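Local coordinates for hypothetical protein PA3499 (PDB 2IG8), which is of unknown function but belongs to the YjgF-like clan and assembles as three chains, at residues 1-13 with 19-31. Numbering follows the deposited sequence.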
loop_
_atom_site.group_PDB
_atom_site.type_symbol
_atom_site.label_atom_id
_atom_site.label_comp_id
_atom_site.label_asym_id
_atom_site.label_seq_id
_atom_site.Cartn_x
_atom_site.Cartn_y
_atom_site.Cartn_z
ATOM N N MET B 1 7.072 8.068 23.090
ATOM C CA MET B 1 5.628 7.725 22.943
ATOM C C MET B 1 4.943 8.698 21.997
ATOM O O MET B 1 5.141 9.916 22.081
ATOM C CB MET B 1 4.915 7.774 24.284
ATOM C CG MET B 1 3.495 7.258 24.217
ATOM S SD MET B 1 2.298 8.305 25.074
ATOM C CE MET B 1 0.921 8.272 23.910
ATOM N N THR B 2 4.131 8.152 21.100
ATOM C CA THR B 2 3.460 8.950 20.096
ATOM C C THR B 2 1.963 8.934 20.395
ATOM O O THR B 2 1.371 7.879 20.648
ATOM C CB THR B 2 3.768 8.415 18.700
ATOM O OG1 THR B 2 5.188 8.430 18.501
ATOM C CG2 THR B 2 3.104 9.261 17.636
ATOM N N ALA B 3 1.370 10.122 20.405
ATOM C CA ALA B 3 -0.052 10.255 20.665
ATOM C C ALA B 3 -0.815 9.815 19.434
ATOM O O ALA B 3 -0.396 10.102 18.306
ATOM C CB ALA B 3 -0.401 11.692 21.010
ATOM N N VAL B 4 -1.913 9.095 19.645
ATOM C CA VAL B 4 -2.867 8.848 18.567
ATOM C C VAL B 4 -4.229 9.392 18.961
ATOM O O VAL B 4 -4.685 9.178 20.091
ATOM C CB VAL B 4 -2.938 7.353 18.114
ATOM C CG1 VAL B 4 -2.716 6.429 19.235
ATOM C CG2 VAL B 4 -4.262 7.053 17.433
ATOM N N ARG B 5 -4.851 10.138 18.042
ATOM C CA ARG B 5 -6.226 10.560 18.237
ATOM C C ARG B 5 -7.067 10.266 17.021
ATOM O O ARG B 5 -6.676 10.491 15.866
ATOM C CB ARG B 5 -6.358 12.019 18.719
ATOM C CG ARG B 5 -6.378 13.115 17.700
ATOM C CD ARG B 5 -6.835 14.458 18.318
ATOM N NE ARG B 5 -7.134 15.452 17.269
ATOM C CZ ARG B 5 -6.251 16.295 16.724
ATOM N NH1 ARG B 5 -6.636 17.140 15.760
ATOM N NH2 ARG B 5 -4.980 16.303 17.125
ATOM N N ARG B 6 -8.242 9.739 17.307
ATOM C CA ARG B 6 -9.181 9.406 16.282
ATOM C C ARG B 6 -9.751 10.694 15.723
ATOM O O ARG B 6 -10.182 11.565 16.472
ATOM C CB ARG B 6 -10.275 8.541 16.868
ATOM C CG ARG B 6 -10.570 7.382 16.011
ATOM C CD ARG B 6 -11.501 7.759 14.979
ATOM N NE ARG B 6 -12.206 6.616 14.428
ATOM C CZ ARG B 6 -13.046 5.848 15.104
ATOM N NH1 ARG B 6 -13.260 6.060 16.396
ATOM N NH2 ARG B 6 -13.670 4.853 14.481
ATOM N N ILE B 7 -9.731 10.819 14.404
ATOM C CA ILE B 7 -10.194 12.036 13.751
ATOM C C ILE B 7 -11.550 11.747 13.184
ATOM O O ILE B 7 -11.704 10.823 12.393
ATOM C CB ILE B 7 -9.256 12.471 12.612
ATOM C CG1 ILE B 7 -7.876 12.813 13.170
ATOM C CG2 ILE B 7 -9.855 13.665 11.848
ATOM C CD1 ILE B 7 -7.885 13.951 14.150
ATOM N N ARG B 8 -12.532 12.530 13.602
ATOM C CA ARG B 8 -13.896 12.379 13.105
ATOM C C ARG B 8 -14.347 13.559 12.256
ATOM O O ARG B 8 -14.502 14.674 12.766
ATOM C CB ARG B 8 -14.827 12.217 14.277
ATOM C CG ARG B 8 -14.454 11.047 15.123
ATOM C CD ARG B 8 -15.324 11.008 16.326
ATOM N NE ARG B 8 -15.013 9.919 17.245
ATOM C CZ ARG B 8 -15.240 8.627 17.009
ATOM N NH1 ARG B 8 -14.955 7.740 17.950
ATOM N NH2 ARG B 8 -15.738 8.211 15.848
ATOM N N ALA B 9 -14.561 13.294 10.970
ATOM C CA ALA B 9 -15.184 14.244 10.059
ATOM C C ALA B 9 -16.713 13.996 10.045
ATOM O O ALA B 9 -17.161 12.860 9.867
ATOM C CB ALA B 9 -14.596 14.083 8.663
ATOM N N ALA B 10 -17.503 15.049 10.224
ATOM C CA ALA B 10 -18.978 14.920 10.312
ATOM C C ALA B 10 -19.607 14.225 9.107
ATOM O O ALA B 10 -20.512 13.385 9.261
ATOM C CB ALA B 10 -19.613 16.275 10.472
ATOM N N ALA B 11 -19.117 14.577 7.918
ATOM C CA ALA B 11 -19.623 14.020 6.661
ATOM C C ALA B 11 -19.232 12.550 6.470
ATOM O O ALA B 11 -19.744 11.888 5.552
ATOM C CB ALA B 11 -19.133 14.839 5.501
ATOM N N LEU B 12 -18.341 12.050 7.331
ATOM C CA LEU B 12 -17.821 10.705 7.213
ATOM C C LEU B 12 -17.909 10.007 8.541
ATOM O O LEU B 12 -16.886 9.722 9.167
ATOM C CB LEU B 12 -16.364 10.743 6.742
ATOM C CG LEU B 12 -16.218 11.325 5.348
ATOM C CD1 LEU B 12 -14.769 11.354 4.966
ATOM C CD2 LEU B 12 -17.041 10.501 4.367
ATOM N N PRO B 13 -19.141 9.704 8.971
ATOM C CA PRO B 13 -19.268 9.115 10.281
ATOM C C PRO B 13 -18.612 7.756 10.312
ATOM O O PRO B 13 -18.786 6.950 9.399
ATOM C CB PRO B 13 -20.784 8.964 10.460
ATOM C CG PRO B 13 -21.350 8.950 9.069
ATOM C CD PRO B 13 -20.440 9.832 8.277
ATOM N N SER B 19 -15.284 -2.178 11.477
ATOM C CA SER B 19 -14.048 -2.661 12.117
ATOM C C SER B 19 -12.796 -1.925 11.580
ATOM O O SER B 19 -11.711 -2.507 11.445
ATOM C CB SER B 19 -13.935 -4.172 11.942
ATOM O OG SER B 19 -14.020 -4.552 10.584
ATOM N N TRP B 20 -12.970 -0.633 11.307
ATOM C CA TRP B 20 -11.884 0.261 10.935
ATOM C C TRP B 20 -12.225 1.680 11.379
ATOM O O TRP B 20 -13.394 1.999 11.643
ATOM C CB TRP B 20 -11.643 0.217 9.436
ATOM C CG TRP B 20 -12.807 0.763 8.651
ATOM C CD1 TRP B 20 -12.992 2.050 8.238
ATOM C CD2 TRP B 20 -13.941 0.028 8.215
ATOM N NE1 TRP B 20 -14.185 2.158 7.560
ATOM C CE2 TRP B 20 -14.792 0.929 7.545
ATOM C CE3 TRP B 20 -14.328 -1.312 8.336
ATOM C CZ2 TRP B 20 -16.007 0.532 6.984
ATOM C CZ3 TRP B 20 -15.532 -1.704 7.791
ATOM C CH2 TRP B 20 -16.356 -0.786 7.112
ATOM N N SER B 21 -11.195 2.516 11.457
ATOM C CA SER B 21 -11.334 3.942 11.700
ATOM C C SER B 21 -11.080 4.684 10.397
ATOM O O SER B 21 -10.100 4.396 9.688
ATOM C CB SER B 21 -10.325 4.416 12.753
ATOM O OG SER B 21 -10.581 3.829 14.018
ATOM N N ASN B 22 -11.943 5.641 10.075
ATOM C CA ASN B 22 -11.762 6.424 8.840
ATOM C C ASN B 22 -10.445 7.178 8.853
ATOM O O ASN B 22 -9.729 7.192 7.850
ATOM C CB ASN B 22 -12.942 7.395 8.604
ATOM C CG ASN B 22 -14.176 6.697 8.064
ATOM O OD1 ASN B 22 -15.306 7.177 8.232
ATOM N ND2 ASN B 22 -13.980 5.563 7.420
ATOM N N ALA B 23 -10.119 7.798 9.987
ATOM C CA ALA B 23 -8.850 8.515 10.109
ATOM C C ALA B 23 -8.277 8.501 11.536
ATOM O O ALA B 23 -9.009 8.650 12.526
ATOM C CB ALA B 23 -9.005 9.948 9.589
ATOM N N LEU B 24 -6.965 8.303 11.627
ATOM C CA LEU B 24 -6.243 8.313 12.898
ATOM C C LEU B 24 -5.049 9.215 12.711
ATOM O O LEU B 24 -4.256 8.991 11.789
ATOM C CB LEU B 24 -5.737 6.917 13.282
ATOM C CG LEU B 24 -6.747 5.786 13.482
ATOM C CD1 LEU B 24 -6.000 4.481 13.559
ATOM C CD2 LEU B 24 -7.572 6.003 14.732
ATOM N N LEU B 25 -4.925 10.214 13.587
ATOM C CA LEU B 25 -3.776 11.114 13.591
ATOM C C LEU B 25 -2.756 10.496 14.534
ATOM O O LEU B 25 -3.012 10.306 15.723
ATOM C CB LEU B 25 -4.185 12.521 14.030
ATOM C CG LEU B 25 -3.086 13.586 14.054
ATOM C CD1 LEU B 25 -2.528 13.832 12.661
ATOM C CD2 LEU B 25 -3.624 14.874 14.647
ATOM N N VAL B 26 -1.620 10.120 13.973
ATOM C CA VAL B 26 -0.587 9.387 14.685
ATOM C C VAL B 26 0.642 10.267 14.631
ATOM O O VAL B 26 1.358 10.278 13.633
ATOM C CB VAL B 26 -0.315 8.029 14.006
ATOM C CG1 VAL B 26 0.897 7.339 14.640
ATOM C CG2 VAL B 26 -1.575 7.146 14.054
ATOM N N GLY B 27 0.865 11.034 15.696
ATOM C CA GLY B 27 1.841 12.117 15.653
ATOM C C GLY B 27 1.391 13.168 14.649
ATOM O O GLY B 27 0.321 13.751 14.793
ATOM N N GLU B 28 2.214 13.406 13.633
ATOM C CA GLU B 28 1.893 14.326 12.538
ATOM C C GLU B 28 1.263 13.593 11.348
ATOM O O GLU B 28 0.778 14.218 10.418
ATOM C CB GLU B 28 3.158 15.058 12.067
ATOM C CG GLU B 28 3.751 16.027 13.097
ATOM C CD GLU B 28 2.835 17.207 13.414
ATOM O OE1 GLU B 28 2.048 17.627 12.549
ATOM O OE2 GLU B 28 2.917 17.731 14.537
ATOM N N GLU B 29 1.294 12.267 11.380
ATOM C CA GLU B 29 0.811 11.448 10.271
ATOM C C GLU B 29 -0.699 11.262 10.341
ATOM O O GLU B 29 -1.200 10.757 11.342
ATOM C CB GLU B 29 1.486 10.082 10.315
ATOM C CG GLU B 29 1.176 9.217 9.102
ATOM C CD GLU B 29 2.046 9.541 7.891
ATOM O OE1 GLU B 29 3.166 10.084 8.066
ATOM O OE2 GLU B 29 1.604 9.198 6.781
ATOM N N LEU B 30 -1.426 11.653 9.293
ATOM C CA LEU B 30 -2.871 11.348 9.202
ATOM C C LEU B 30 -3.073 10.048 8.447
ATOM O O LEU B 30 -2.948 9.992 7.229
ATOM C CB LEU B 30 -3.661 12.458 8.539
ATOM C CG LEU B 30 -5.187 12.315 8.693
ATOM C CD1 LEU B 30 -5.593 12.316 10.160
ATOM C CD2 LEU B 30 -5.894 13.435 7.908
ATOM N N VAL B 31 -3.334 8.999 9.196
ATOM C CA VAL B 31 -3.550 7.677 8.648
ATOM C C VAL B 31 -5.023 7.582 8.309
ATOM O O VAL B 31 -5.874 7.845 9.160
ATOM C CB VAL B 31 -3.170 6.586 9.661
ATOM C CG1 VAL B 31 -3.421 5.191 9.075
ATOM C CG2 VAL B 31 -1.702 6.755 10.149
HETATM O O HOH W 1 -12.269 8.268 12.013
#
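The carbonyl oxygen of L25 is gripped by one true bond and a weaker contact from the N-terminal strand: R5 N donates to L25 O at 3.0 Å, lying in the carbonyl plane, and V4 CA comes within 3.2 Å of L25 O in a CA-H...O contact. R5 pays the bond back, its own O accepting L25 N at 2.9 Å, which makes R5 and L25 a hydrogen-bonded antiparallel pair. Two residues toward the N-terminus, G27 N reaches A3 O almost head-on; two residues the other way, I7 N meets A23 O from above its carbonyl plane. Where the two backbones then part, a water bridges the two, accepting from A23 N at 3.0 Å and donating to I7 O. Strand 4-6 is thereby laid along 23-26 as an outermost strand of the chain's mixed sheet, and the type II' turn from V26 to E29 folds 23-26 back into a hairpin with the next strand.

On one face, the extended R5 side chain runs alongside L25, with CD2 of L25 over a face of the guanidinium. I7 sits further along: I7 CG1 packs at 3.8 Å on L25 CB, and the I7 side chain crosses that of L30 at about a right angle, against A70 at the C-terminal end of helix 53-70. The other face carries V4, R6, L24 and V26. R6 CG rests 3.5 Å from L24 CD2; the bend at chi2 (-84°) then turns the rest of the chain toward S21, so that S21 OG lies over one face of the guanidinium. That contact is poorly angled for a bond; the hydroxyl is held instead by F108 O of the second subunit. T2 lays CG2 against the G27 backbone, its CG2 anti to N, leaving OG1 to bond D135 of the second subunit.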